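Rho guanine nucleotide exchange factor 3 (Mus musculus, PDB 2Z0Q) acts as a guanine nucleotide exchange factor for the small GTPases RhoA and RhoB, here represented by its DH-PH domain fragment. Local coordinates at residues D109-N114 with N151-P156; N114-K119 with R208-R213; E204-Y209 with C233-L238. All coordinates share one frame; numbering follows the deposited sequence.

Entering helix 107-125 from its N terminus, the chain first meets contact 1, where 109-114 packs on 151-156 and closes a loop of 36 residues, part of it not modelled. The next residues of the same helix, 114-119, open contact 2, whose partner 208-213 comes only after helix 155-172, at the end of helix 180-213. Contacts 1 and 2 therefore cross; they share N114, and a D154-K119 salt bridge joins them. Contact 3 begins at 204-209, overlaps contact 2 at R208 and Y209, and closes on strand 232-240. Contact 1 lies within the DH helices, contact 2 joins helix 107-125 to the end of helix 180-213, and contact 3 continues to the PH sheet.

Contact 1 of 3, residues D109-N114 with N151-P156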
ATOM      1  N   ASP A 109      -1.761  -1.890  14.392  1.00 30.07           N
ATOM      2  CA  ASP A 109      -0.312  -1.826  14.427  1.00 31.69           C
ATOM      3  C   ASP A 109       0.260  -3.152  13.911  1.00 32.68           C
ATOM      4  O   ASP A 109       1.094  -3.169  13.002  1.00 33.89           O
ATOM      5  CB  ASP A 109       0.169  -1.587  15.860  1.00 33.81           C
ATOM      6  CG  ASP A 109       1.647  -1.347  15.946  1.00 34.16           C
ATOM      7  OD1 ASP A 109       2.167  -0.612  15.098  1.00 35.27           O
ATOM      8  OD2 ASP A 109       2.290  -1.881  16.880  1.00 37.64           O
ATOM      9  N   SER A 110      -0.213  -4.245  14.500  1.00 32.72           N
ATOM     10  CA  SER A 110       0.210  -5.593  14.145  1.00 34.04           C
ATOM     11  C   SER A 110      -0.074  -5.836  12.664  1.00 33.73           C
ATOM     12  O   SER A 110       0.792  -6.282  11.913  1.00 34.93           O
ATOM     13  CB  SER A 110      -0.563  -6.589  15.015  1.00 34.72           C
ATOM     14  OG  SER A 110      -0.175  -7.930  14.776  1.00 35.79           O
ATOM     15  N   TYR A 111      -1.292  -5.510  12.245  1.00 33.74           N
ATOM     16  CA  TYR A 111      -1.700  -5.691  10.861  1.00 32.33           C
ATOM     17  C   TYR A 111      -0.855  -4.915   9.854  1.00 32.30           C
ATOM     18  O   TYR A 111      -0.347  -5.477   8.877  1.00 30.63           O
ATOM     19  CB  TYR A 111      -3.154  -5.276  10.693  1.00 33.03           C
ATOM     20  CG  TYR A 111      -3.633  -5.457   9.285  1.00 34.11           C
ATOM     21  CD1 TYR A 111      -3.801  -6.733   8.753  1.00 35.74           C
ATOM     22  CD2 TYR A 111      -3.885  -4.366   8.476  1.00 34.21           C
ATOM     23  CE1 TYR A 111      -4.214  -6.908   7.434  1.00 37.08           C
ATOM     24  CE2 TYR A 111      -4.302  -4.530   7.149  1.00 36.07           C
ATOM     25  CZ  TYR A 111      -4.463  -5.796   6.642  1.00 36.57           C
ATOM     26  OH  TYR A 111      -4.884  -5.966   5.334  1.00 40.63           O
ATOM     27  N   CYS A 112      -0.731  -3.608  10.046  1.00 31.66           N
ATOM     28  CA  CYS A 112       0.045  -2.822   9.098  1.00 33.39           C
ATOM     29  C   CYS A 112       1.510  -3.210   9.028  1.00 36.07           C
ATOM     30  O   CYS A 112       2.164  -2.977   8.006  1.00 34.69           O
ATOM     31  CB  CYS A 112      -0.085  -1.338   9.408  1.00 34.42           C
ATOM     32  SG  CYS A 112      -1.768  -0.787   9.170  1.00 31.64           S
ATOM     33  N   SER A 113       2.021  -3.812  10.104  1.00 37.90           N
ATOM     34  CA  SER A 113       3.427  -4.215  10.132  1.00 40.36           C
ATOM     35  C   SER A 113       3.693  -5.465   9.288  1.00 40.60           C
ATOM     36  O   SER A 113       4.802  -5.652   8.791  1.00 41.86           O
ATOM     37  CB  SER A 113       3.900  -4.457  11.584  1.00 41.07           C
ATOM     38  OG  SER A 113       3.380  -5.665  12.129  1.00 41.32           O
ATOM     39  N   ASN A 114       2.688  -6.319   9.126  1.00 41.12           N
ATOM     40  CA  ASN A 114       2.878  -7.537   8.343  1.00 41.24           C
ATOM     41  C   ASN A 114       2.414  -7.374   6.902  1.00 39.91           C
ATOM     42  O   ASN A 114       2.507  -8.303   6.082  1.00 41.17           O
ATOM     43  CB  ASN A 114       2.140  -8.710   8.997  1.00 44.21           C
ATOM     44  CG  ASN A 114       0.629  -8.547   8.971  1.00 46.32           C
ATOM     45  OD1 ASN A 114       0.052  -8.084   7.973  1.00 47.21           O
ATOM     46  ND2 ASN A 114      -0.031  -8.961  10.063  1.00 47.12           N
ATOM     47  N   ASN A 151      -5.625  -5.451  -4.450  1.00 51.69           N
ATOM     48  CA  ASN A 151      -5.724  -4.233  -3.638  1.00 51.42           C
ATOM     49  C   ASN A 151      -6.650  -4.247  -2.430  1.00 50.41           C
ATOM     50  O   ASN A 151      -6.699  -3.264  -1.697  1.00 50.49           O
ATOM     51  CB  ASN A 151      -6.109  -3.035  -4.519  1.00 53.31           C
ATOM     52  CG  ASN A 151      -7.511  -3.166  -5.130  1.00 55.43           C
ATOM     53  OD1 ASN A 151      -8.478  -3.535  -4.453  1.00 55.70           O
ATOM     54  ND2 ASN A 151      -7.623  -2.839  -6.417  1.00 56.62           N
ATOM     55  N   PHE A 152      -7.387  -5.336  -2.218  1.00 49.52           N
ATOM     56  CA  PHE A 152      -8.310  -5.418  -1.089  1.00 47.20           C
ATOM     57  C   PHE A 152      -7.530  -5.338   0.225  1.00 45.35           C
ATOM     58  O   PHE A 152      -8.086  -5.000   1.265  1.00 44.68           O
ATOM     59  CB  PHE A 152      -9.094  -6.726  -1.144  1.00 49.23           C
ATOM     60  CG  PHE A 152      -8.295  -7.922  -0.725  1.00 50.79           C
ATOM     61  CD1 PHE A 152      -8.393  -8.422   0.578  1.00 51.79           C
ATOM     62  CD2 PHE A 152      -7.413  -8.535  -1.619  1.00 51.64           C
ATOM     63  CE1 PHE A 152      -7.619  -9.521   0.988  1.00 51.96           C
ATOM     64  CE2 PHE A 152      -6.632  -9.634  -1.223  1.00 51.75           C
ATOM     65  CZ  PHE A 152      -6.739 -10.125   0.086  1.00 51.98           C
ATOM     66  N   LEU A 153      -6.243  -5.657   0.167  1.00 43.91           N
ATOM     67  CA  LEU A 153      -5.394  -5.600   1.355  1.00 43.58           C
ATOM     68  C   LEU A 153      -5.204  -4.165   1.837  1.00 41.66           C
ATOM     69  O   LEU A 153      -4.880  -3.936   3.001  1.00 41.93           O
ATOM     70  CB  LEU A 153      -4.022  -6.213   1.073  1.00 45.79           C
ATOM     71  CG  LEU A 153      -3.976  -7.732   0.884  1.00 47.85           C
ATOM     72  CD1 LEU A 153      -2.529  -8.155   0.647  1.00 48.02           C
ATOM     73  CD2 LEU A 153      -4.545  -8.426   2.109  1.00 48.69           C
ATOM     74  N   ASP A 154      -5.384  -3.209   0.934  1.00 39.39           N
ATOM     75  CA  ASP A 154      -5.241  -1.809   1.287  1.00 37.16           C
ATOM     76  C   ASP A 154      -6.515  -1.274   1.959  1.00 35.49           C
ATOM     77  O   ASP A 154      -6.467  -0.199   2.529  1.00 33.64           O
ATOM     78  CB  ASP A 154      -4.958  -0.924   0.062  1.00 38.99           C
ATOM     79  CG  ASP A 154      -3.639  -1.253  -0.654  1.00 42.40           C
ATOM     80  OD1 ASP A 154      -2.618  -1.596   0.001  1.00 41.68           O
ATOM     81  OD2 ASP A 154      -3.627  -1.131  -1.906  1.00 44.78           O
ATOM     82  N   ILE A 155      -7.640  -1.997   1.895  1.00 32.89           N
ATOM     83  CA  ILE A 155      -8.897  -1.513   2.505  1.00 31.46           C
ATOM     84  C   ILE A 155      -8.803  -1.076   3.983  1.00 29.02           C
ATOM     85  O   ILE A 155      -9.222   0.038   4.343  1.00 27.42           O
ATOM     86  CB  ILE A 155     -10.081  -2.566   2.341  1.00 32.52           C
ATOM     87  CG1 ILE A 155     -10.868  -2.251   1.066  1.00 35.09           C
ATOM     88  CG2 ILE A 155     -11.049  -2.511   3.519  1.00 33.99           C
ATOM     89  CD1 ILE A 155     -12.149  -3.088   0.902  1.00 37.96           C
ATOM     90  N   PRO A 156      -8.228  -1.916   4.857  1.00 27.35           N
ATOM     91  CA  PRO A 156      -8.150  -1.490   6.264  1.00 26.09           C
ATOM     92  C   PRO A 156      -7.299  -0.236   6.488  1.00 25.26           C
ATOM     93  O   PRO A 156      -7.712   0.691   7.205  1.00 23.14           O
ATOM     94  CB  PRO A 156      -7.577  -2.721   6.980  1.00 27.99           C
ATOM     95  CG  PRO A 156      -7.944  -3.871   6.029  1.00 27.76           C
ATOM     96  CD  PRO A 156      -7.698  -3.282   4.684  1.00 28.69           C
TER
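A buried side-chain-to-backbone contact in the DH helical bundle joins Y111 of helix 107-125 to L153 and P156, where the chain turns into helix 155-172. Y111 OH donates to L153 O at 3.1 Å. The donor lies in the carbonyl plane, on a lone pair of the oxygen, with a C=O...donor angle of 126°, and L153 O itself sits at the edge of the tyrosine ring. With CG anti to the backbone N (chi1 -179°), the phenol is carried straight out from its helix until the hydroxyl arrives at the turn. P156 meets the ring obliquely, its side chain crossing that of Y111 at about a right angle: P156 CB lies 3.7 Å from Y111 CE2, while P156 CG is 3.8 Å from Y111 OH. Of the L153 side chain, the CD2 methyl comes closest, 4.1 Å from Y111 OH. In the all-helical DH (RhoGEF) domain this contact ties two of the bundle helices, and helix 67-84 adds L67 and L70 against Y111. L153 packs in turn on A118 and L122 of helix 107-125, and Q115 NE2 makes a weak hydrogen bond to Y111 OH. A phenylalanine here would probably cost L153 O the tyrosine's hydrogen bond and leave a bare ring edge facing that carbonyl. Flanking Y111 on its own helix, S113 OG donates to S110 O at 2.7 Å, the donor tilted 29° from the carbonyl plane.

Contact 2 of 3, residues N114-K119 with R208-R213; sequences NQVAAK and RYYKER
Water 2 bridges A117 and Y209, donating to A117 O at 2.9 Å and hydrogen-bonding Y209 OH at 3.0 Å, so that the tyrosine hydroxyl is linked to the backbone of the facing helix. A second water donates to V116 O and lies beside Y210 OH, but so close to that hydroxyl that the link is doubtful. Between the two waters the packing is apolar. V116 presents both methyls: CG2 lies 3.7 Å from Y209 CD2 and 3.8 Å from Y210 CE2, each approach oblique to the ring, while CG1 comes 3.9 Å from Y209 CB. This spread follows from the valine's chi1 of 66°, which sets CG2 anti to the backbone N and CG1 between the N and the carbonyl carbon, so a fork of methyls straddles the base of the Y209 ring. Helix 107-125 of the DH domain here meets the end of helix 180-213, the long last DH helix that runs on into the PH domain. The axes of 114-119 and 208-213 pass at 10.7 Å with their directions 50° apart, and V116 and Y209 have the nearest CA atoms. Y209, its CG anti to the backbone N (chi1 178°), reaches over to A117, whose backbone N lies over one ring face and whose CB is 4.0 Å from Y209 CE1. R213 CG lies over the opposite face, toward its rim. Y209 CD2 stands 3.7 Å above the plane of the Y210 ring, over its centre; Y210 also meets the rings of F249 and Y269 in the PH sheet.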
ATOM      1  N   ASN A 114       2.688  -6.319   9.126  1.00 41.12           N
ATOM      2  CA  ASN A 114       2.878  -7.537   8.343  1.00 41.24           C
ATOM      3  C   ASN A 114       2.414  -7.374   6.902  1.00 39.91           C
ATOM      4  O   ASN A 114       2.507  -8.303   6.082  1.00 41.17           O
ATOM      5  CB  ASN A 114       2.140  -8.710   8.997  1.00 44.21           C
ATOM      6  CG  ASN A 114       0.629  -8.547   8.971  1.00 46.32           C
ATOM      7  OD1 ASN A 114       0.052  -8.084   7.973  1.00 47.21           O
ATOM      8  ND2 ASN A 114      -0.031  -8.961  10.063  1.00 47.12           N
ATOM      9  N   GLN A 115       1.926  -6.180   6.593  1.00 36.88           N
ATOM     10  CA  GLN A 115       1.433  -5.884   5.263  1.00 36.09           C
ATOM     11  C   GLN A 115       2.542  -6.012   4.194  1.00 34.04           C
ATOM     12  O   GLN A 115       2.284  -6.529   3.105  1.00 33.05           O
ATOM     13  CB  GLN A 115       0.842  -4.466   5.250  1.00 38.06           C
ATOM     14  CG  GLN A 115      -0.104  -4.173   4.103  1.00 42.72           C
ATOM     15  CD  GLN A 115      -1.452  -4.843   4.267  1.00 44.16           C
ATOM     16  OE1 GLN A 115      -1.559  -5.940   4.824  1.00 46.54           O
ATOM     17  NE2 GLN A 115      -2.489  -4.198   3.756  1.00 46.29           N
ATOM     18  N   VAL A 116       3.767  -5.563   4.493  1.00 31.73           N
ATOM     19  CA  VAL A 116       4.833  -5.628   3.465  1.00 30.76           C
ATOM     20  C   VAL A 116       5.116  -7.050   3.005  1.00 30.52           C
ATOM     21  O   VAL A 116       5.265  -7.293   1.801  1.00 31.32           O
ATOM     22  CB  VAL A 116       6.173  -4.944   3.924  1.00 29.82           C
ATOM     23  CG1 VAL A 116       6.802  -5.679   5.074  1.00 30.32           C
ATOM     24  CG2 VAL A 116       7.153  -4.898   2.770  1.00 28.51           C
ATOM     25  N   ALA A 117       5.178  -8.001   3.937  1.00 29.88           N
ATOM     26  CA  ALA A 117       5.420  -9.387   3.540  1.00 28.65           C
ATOM     27  C   ALA A 117       4.285  -9.903   2.645  1.00 29.16           C
ATOM     28  O   ALA A 117       4.539 -10.574   1.654  1.00 28.87           O
ATOM     29  CB  ALA A 117       5.569 -10.271   4.775  1.00 29.77           C
ATOM     30  N   ALA A 118       3.034  -9.574   2.975  1.00 28.42           N
ATOM     31  CA  ALA A 118       1.890 -10.024   2.174  1.00 28.80           C
ATOM     32  C   ALA A 118       1.892  -9.406   0.780  1.00 29.17           C
ATOM     33  O   ALA A 118       1.618 -10.079  -0.225  1.00 28.71           O
ATOM     34  CB  ALA A 118       0.555  -9.681   2.907  1.00 28.71           C
ATOM     35  N   LYS A 119       2.193  -8.114   0.711  1.00 28.17           N
ATOM     36  CA  LYS A 119       2.226  -7.430  -0.571  1.00 28.62           C
ATOM     37  C   LYS A 119       3.372  -7.947  -1.425  1.00 27.57           C
ATOM     38  O   LYS A 119       3.220  -8.088  -2.634  1.00 28.08           O
ATOM     39  CB  LYS A 119       2.391  -5.919  -0.391  1.00 29.56           C
ATOM     40  CG  LYS A 119       1.157  -5.258   0.155  1.00 35.05           C
ATOM     41  CD  LYS A 119       1.330  -3.751   0.245  1.00 37.38           C
ATOM     42  CE  LYS A 119       0.002  -3.058  -0.014  1.00 38.90           C
ATOM     43  NZ  LYS A 119       0.200  -1.594  -0.016  1.00 40.27           N
ATOM     44  N   ARG A 208      13.375  -2.064   5.764  1.00 23.05           N
ATOM     45  CA  ARG A 208      14.115  -3.155   6.383  1.00 24.88           C
ATOM     46  C   ARG A 208      13.828  -4.503   5.684  1.00 23.59           C
ATOM     47  O   ARG A 208      14.748  -5.306   5.428  1.00 24.59           O
ATOM     48  CB  ARG A 208      13.726  -3.215   7.870  1.00 27.94           C
ATOM     49  CG  ARG A 208      14.580  -4.146   8.721  1.00 34.91           C
ATOM     50  CD  ARG A 208      14.158  -4.073  10.224  1.00 39.04           C
ATOM     51  NE  ARG A 208      12.761  -4.477  10.435  1.00 41.86           N
ATOM     52  CZ  ARG A 208      11.767  -3.659  10.791  1.00 44.46           C
ATOM     53  NH1 ARG A 208      11.984  -2.356  10.995  1.00 44.95           N
ATOM     54  NH2 ARG A 208      10.535  -4.144  10.931  1.00 44.41           N
ATOM     55  N   TYR A 209      12.559  -4.754   5.399  1.00 21.71           N
ATOM     56  CA  TYR A 209      12.122  -5.989   4.748  1.00 22.11           C
ATOM     57  C   TYR A 209      12.846  -6.199   3.414  1.00 21.53           C
ATOM     58  O   TYR A 209      13.378  -7.288   3.140  1.00 20.99           O
ATOM     59  CB  TYR A 209      10.615  -5.950   4.458  1.00 22.59           C
ATOM     60  CG  TYR A 209      10.111  -7.186   3.729  1.00 22.79           C
ATOM     61  CD1 TYR A 209       9.772  -8.333   4.439  1.00 24.31           C
ATOM     62  CD2 TYR A 209      10.024  -7.224   2.333  1.00 21.33           C
ATOM     63  CE1 TYR A 209       9.370  -9.496   3.796  1.00 25.27           C
ATOM     64  CE2 TYR A 209       9.615  -8.391   1.665  1.00 23.19           C
ATOM     65  CZ  TYR A 209       9.298  -9.530   2.417  1.00 24.51           C
ATOM     66  OH  TYR A 209       8.981 -10.702   1.797  1.00 23.75           O
ATOM     67  N   TYR A 210      12.853  -5.170   2.563  1.00 19.61           N
ATOM     68  CA  TYR A 210      13.516  -5.376   1.268  1.00 20.67           C
ATOM     69  C   TYR A 210      15.032  -5.410   1.381  1.00 20.45           C
ATOM     70  O   TYR A 210      15.670  -6.197   0.679  1.00 21.24           O
ATOM     71  CB  TYR A 210      13.022  -4.348   0.240  1.00 18.08           C
ATOM     72  CG  TYR A 210      11.616  -4.662  -0.192  1.00 18.46           C
ATOM     73  CD1 TYR A 210      11.339  -5.796  -0.957  1.00 15.74           C
ATOM     74  CD2 TYR A 210      10.540  -3.822   0.165  1.00 18.25           C
ATOM     75  CE1 TYR A 210      10.059  -6.098  -1.368  1.00 16.71           C
ATOM     76  CE2 TYR A 210       9.249  -4.121  -0.243  1.00 18.25           C
ATOM     77  CZ  TYR A 210       9.013  -5.262  -1.017  1.00 17.66           C
ATOM     78  OH  TYR A 210       7.744  -5.575  -1.426  1.00 18.29           O
ATOM     79  N   LYS A 211      15.630  -4.623   2.279  1.00 21.52           N
ATOM     80  CA  LYS A 211      17.084  -4.684   2.431  1.00 22.51           C
ATOM     81  C   LYS A 211      17.531  -6.092   2.852  1.00 24.14           C
ATOM     82  O   LYS A 211      18.576  -6.581   2.415  1.00 22.92           O
ATOM     83  CB  LYS A 211      17.577  -3.679   3.481  1.00 22.76           C
ATOM     84  CG  LYS A 211      17.784  -2.278   2.943  1.00 27.84           C
ATOM     85  CD  LYS A 211      17.884  -1.209   4.037  1.00 26.94           C
ATOM     86  CE  LYS A 211      19.087  -1.414   4.929  1.00 28.96           C
ATOM     87  NZ  LYS A 211      19.186  -0.216   5.839  1.00 30.79           N
ATOM     88  N   GLU A 212      16.745  -6.743   3.701  1.00 23.93           N
ATOM     89  CA  GLU A 212      17.131  -8.080   4.174  1.00 26.25           C
ATOM     90  C   GLU A 212      16.941  -9.141   3.102  1.00 25.19           C
ATOM     91  O   GLU A 212      17.493 -10.241   3.204  1.00 25.23           O
ATOM     92  CB  GLU A 212      16.322  -8.449   5.435  1.00 28.63           C
ATOM     93  CG  GLU A 212      16.403  -7.353   6.490  1.00 33.58           C
ATOM     94  CD  GLU A 212      15.807  -7.739   7.836  1.00 35.17           C
ATOM     95  OE1 GLU A 212      14.753  -8.427   7.871  1.00 37.26           O
ATOM     96  OE2 GLU A 212      16.399  -7.330   8.855  1.00 36.27           O
ATOM     97  N   ARG A 213      16.182  -8.801   2.063  1.00 22.60           N
ATOM     98  CA  ARG A 213      15.919  -9.734   0.987  1.00 22.57           C
ATOM     99  C   ARG A 213      16.790  -9.508  -0.269  1.00 20.50           C
ATOM    100  O   ARG A 213      16.659 -10.255  -1.249  1.00 18.49           O
ATOM    101  CB  ARG A 213      14.446  -9.698   0.607  1.00 25.34           C
ATOM    102  CG  ARG A 213      13.444 -10.065   1.725  1.00 30.69           C
ATOM    103  CD  ARG A 213      13.482 -11.514   2.088  1.00 35.61           C
ATOM    104  NE  ARG A 213      12.404 -11.877   3.028  1.00 36.12           N
ATOM    105  CZ  ARG A 213      11.519 -12.851   2.803  1.00 37.96           C
ATOM    106  NH1 ARG A 213      11.564 -13.553   1.663  1.00 34.38           N
ATOM    107  NH2 ARG A 213      10.612 -13.167   3.736  1.00 37.20           N
TER
HETATM  108  O   HOH W   1       5.697  -4.968  -0.225  1.00 36.89           O
HETATM  109  O   HOH W   2       6.603 -12.522   1.928  1.00 31.53           O

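Contact 3 of 3, residues E204-Y209 with C233-L238; sequences ESECRY and CCHGEL
Segment 204-209 of helix 180-213 is regular, with Y209 N bonded to S205 O, and segment 233-238 is extended from C234 onward, with C233 and C234 forming a classic beta bulge opposite L250. This is where the last DH helix meets the PH domain, strand 232-240 being the first long strand of its sheet. One pair of side chains, E206 and H235, links the segments, reaching from opposite directions. The glutamate stretches out, its CG anti to the backbone N (chi1 -170°) and the chain extended beyond it, alongside V116 of helix 107-125. H235 NE2 donates to E206 OE2 at 3.1 Å, though the bond is bent, with an N-H...acceptor angle of 140°. The acceptor stays near the imidazole plane, at the ring edge, yet the carboxylate is nearly perpendicular to the ring and its oxygen is met from above its own plane. Close to a carboxylate, the imidazole may be more readily protonated. The ring's other nitrogen is taken too: H235 ND1 is hydrogen-bonded to H247 NE2 on the adjacent strand. H235 CD2 follows its nitrogen toward the carboxylate, 3.6 Å from E206 OE2.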
ATOM      1  N   GLU A 204       9.478   2.244   7.893  1.00 25.56           N
ATOM      2  CA  GLU A 204      10.692   1.599   8.368  1.00 27.91           C
ATOM      3  C   GLU A 204      10.672   0.089   8.098  1.00 26.85           C
ATOM      4  O   GLU A 204      11.692  -0.479   7.718  1.00 26.85           O
ATOM      5  CB  GLU A 204      10.878   1.844   9.871  1.00 28.77           C
ATOM      6  CG  GLU A 204      10.845   3.324  10.248  1.00 34.00           C
ATOM      7  CD  GLU A 204      10.844   3.551  11.761  1.00 35.57           C
ATOM      8  OE1 GLU A 204      10.053   2.877  12.473  1.00 35.70           O
ATOM      9  OE2 GLU A 204      11.625   4.411  12.231  1.00 38.58           O
ATOM     10  N   SER A 205       9.521  -0.544   8.309  1.00 25.10           N
ATOM     11  CA  SER A 205       9.403  -1.976   8.113  1.00 29.45           C
ATOM     12  C   SER A 205       9.605  -2.328   6.638  1.00 28.21           C
ATOM     13  O   SER A 205      10.283  -3.307   6.322  1.00 26.17           O
ATOM     14  CB  SER A 205       8.038  -2.489   8.599  1.00 30.73           C
ATOM     15  OG  SER A 205       6.979  -2.026   7.777  1.00 36.42           O
ATOM     16  N   GLU A 206       9.052  -1.510   5.744  1.00 27.30           N
ATOM     17  CA  GLU A 206       9.201  -1.775   4.317  1.00 26.91           C
ATOM     18  C   GLU A 206      10.662  -1.737   3.879  1.00 25.45           C
ATOM     19  O   GLU A 206      11.141  -2.656   3.186  1.00 25.46           O
ATOM     20  CB  GLU A 206       8.390  -0.775   3.499  1.00 29.07           C
ATOM     21  CG  GLU A 206       8.337  -1.161   2.043  1.00 32.19           C
ATOM     22  CD  GLU A 206       7.443  -0.252   1.203  1.00 34.60           C
ATOM     23  OE1 GLU A 206       7.629   0.984   1.288  1.00 35.10           O
ATOM     24  OE2 GLU A 206       6.581  -0.787   0.447  1.00 37.36           O
ATOM     25  N   CYS A 207      11.370  -0.686   4.281  1.00 23.61           N
ATOM     26  CA  CYS A 207      12.780  -0.508   3.960  1.00 24.00           C
ATOM     27  C   CYS A 207      13.625  -1.676   4.520  1.00 25.27           C
ATOM     28  O   CYS A 207      14.481  -2.221   3.831  1.00 23.79           O
ATOM     29  CB  CYS A 207      13.263   0.835   4.535  1.00 25.11           C
ATOM     30  SG  CYS A 207      14.951   1.249   4.207  1.00 28.18           S
ATOM     31  N   ARG A 208      13.375  -2.064   5.764  1.00 23.05           N
ATOM     32  CA  ARG A 208      14.115  -3.155   6.383  1.00 24.88           C
ATOM     33  C   ARG A 208      13.828  -4.503   5.684  1.00 23.59           C
ATOM     34  O   ARG A 208      14.748  -5.306   5.428  1.00 24.59           O
ATOM     35  CB  ARG A 208      13.726  -3.215   7.870  1.00 27.94           C
ATOM     36  CG  ARG A 208      14.580  -4.146   8.721  1.00 34.91           C
ATOM     37  CD  ARG A 208      14.158  -4.073  10.224  1.00 39.04           C
ATOM     38  NE  ARG A 208      12.761  -4.477  10.435  1.00 41.86           N
ATOM     39  CZ  ARG A 208      11.767  -3.659  10.791  1.00 44.46           C
ATOM     40  NH1 ARG A 208      11.984  -2.356  10.995  1.00 44.95           N
ATOM     41  NH2 ARG A 208      10.535  -4.144  10.931  1.00 44.41           N
ATOM     42  N   TYR A 209      12.559  -4.754   5.399  1.00 21.71           N
ATOM     43  CA  TYR A 209      12.122  -5.989   4.748  1.00 22.11           C
ATOM     44  C   TYR A 209      12.846  -6.199   3.414  1.00 21.53           C
ATOM     45  O   TYR A 209      13.378  -7.288   3.140  1.00 20.99           O
ATOM     46  CB  TYR A 209      10.615  -5.950   4.458  1.00 22.59           C
ATOM     47  CG  TYR A 209      10.111  -7.186   3.729  1.00 22.79           C
ATOM     48  CD1 TYR A 209       9.772  -8.333   4.439  1.00 24.31           C
ATOM     49  CD2 TYR A 209      10.024  -7.224   2.333  1.00 21.33           C
ATOM     50  CE1 TYR A 209       9.370  -9.496   3.796  1.00 25.27           C
ATOM     51  CE2 TYR A 209       9.615  -8.391   1.665  1.00 23.19           C
ATOM     52  CZ  TYR A 209       9.298  -9.530   2.417  1.00 24.51           C
ATOM     53  OH  TYR A 209       8.981 -10.702   1.797  1.00 23.75           O
ATOM     54  N   CYS A 233      11.983   5.339  -0.909  1.00 20.61           N
ATOM     55  CA  CYS A 233      11.154   6.339  -1.581  1.00 21.08           C
ATOM     56  C   CYS A 233      10.050   5.687  -2.392  1.00 22.37           C
ATOM     57  O   CYS A 233       8.883   6.091  -2.322  1.00 22.56           O
ATOM     58  CB  CYS A 233      12.017   7.238  -2.464  1.00 20.63           C
ATOM     59  SG  CYS A 233      13.430   8.023  -1.657  1.00 26.47           S
ATOM     60  N   CYS A 234      10.398   4.685  -3.198  1.00 21.35           N
ATOM     61  CA  CYS A 234       9.405   3.950  -3.957  1.00 20.87           C
ATOM     62  C   CYS A 234      10.073   2.694  -4.516  1.00 19.79           C
ATOM     63  O   CYS A 234      11.307   2.592  -4.502  1.00 19.61           O
ATOM     64  CB  CYS A 234       8.826   4.783  -5.114  1.00 21.72           C
ATOM     65  SG  CYS A 234      10.000   5.067  -6.464  1.00 21.82           S
ATOM     66  N   HIS A 235       9.259   1.737  -4.961  1.00 19.34           N
ATOM     67  CA  HIS A 235       9.797   0.510  -5.551  1.00 19.17           C
ATOM     68  C   HIS A 235       8.706  -0.130  -6.401  1.00 19.71           C
ATOM     69  O   HIS A 235       7.502   0.171  -6.250  1.00 20.59           O
ATOM     70  CB  HIS A 235      10.307  -0.461  -4.431  1.00 19.20           C
ATOM     71  CG  HIS A 235       9.209  -1.127  -3.652  1.00 20.39           C
ATOM     72  ND1 HIS A 235       8.659  -2.335  -4.022  1.00 19.29           N
ATOM     73  CD2 HIS A 235       8.493  -0.698  -2.581  1.00 22.78           C
ATOM     74  CE1 HIS A 235       7.644  -2.619  -3.220  1.00 22.86           C
ATOM     75  NE2 HIS A 235       7.521  -1.638  -2.339  1.00 23.57           N
ATOM     76  N   GLY A 236       9.091  -1.009  -7.319  1.00 18.01           N
ATOM     77  CA  GLY A 236       8.083  -1.613  -8.143  1.00 17.99           C
ATOM     78  C   GLY A 236       8.690  -2.367  -9.312  1.00 18.08           C
ATOM     79  O   GLY A 236       9.895  -2.289  -9.546  1.00 16.34           O
ATOM     80  N   GLU A 237       7.838  -3.111 -10.010  1.00 20.77           N
ATOM     81  CA  GLU A 237       8.272  -3.890 -11.166  1.00 21.29           C
ATOM     82  C   GLU A 237       8.421  -2.975 -12.380  1.00 20.38           C
ATOM     83  O   GLU A 237       7.562  -2.127 -12.625  1.00 18.55           O
ATOM     84  CB  GLU A 237       7.246  -4.968 -11.479  1.00 27.10           C
ATOM     85  CG  GLU A 237       7.105  -5.989 -10.340  1.00 36.55           C
ATOM     86  CD  GLU A 237       5.813  -6.785 -10.426  1.00 43.26           C
ATOM     87  OE1 GLU A 237       4.726  -6.148 -10.494  1.00 46.26           O
ATOM     88  OE2 GLU A 237       5.887  -8.045 -10.417  1.00 47.17           O
ATOM     89  N   LEU A 238       9.519  -3.141 -13.120  1.00 16.95           N
ATOM     90  CA  LEU A 238       9.744  -2.387 -14.329  1.00 15.80           C
ATOM     91  C   LEU A 238      10.302  -3.413 -15.298  1.00 17.30           C
ATOM     92  O   LEU A 238      11.026  -4.322 -14.871  1.00 18.38           O
ATOM     93  CB  LEU A 238      10.768  -1.253 -14.113  1.00 16.54           C
ATOM     94  CG  LEU A 238      10.279  -0.128 -13.192  1.00 16.73           C
ATOM     95  CD1 LEU A 238      11.423   0.838 -12.867  1.00 17.53           C
ATOM     96  CD2 LEU A 238       9.123   0.613 -13.895  1.00 18.93           C
TER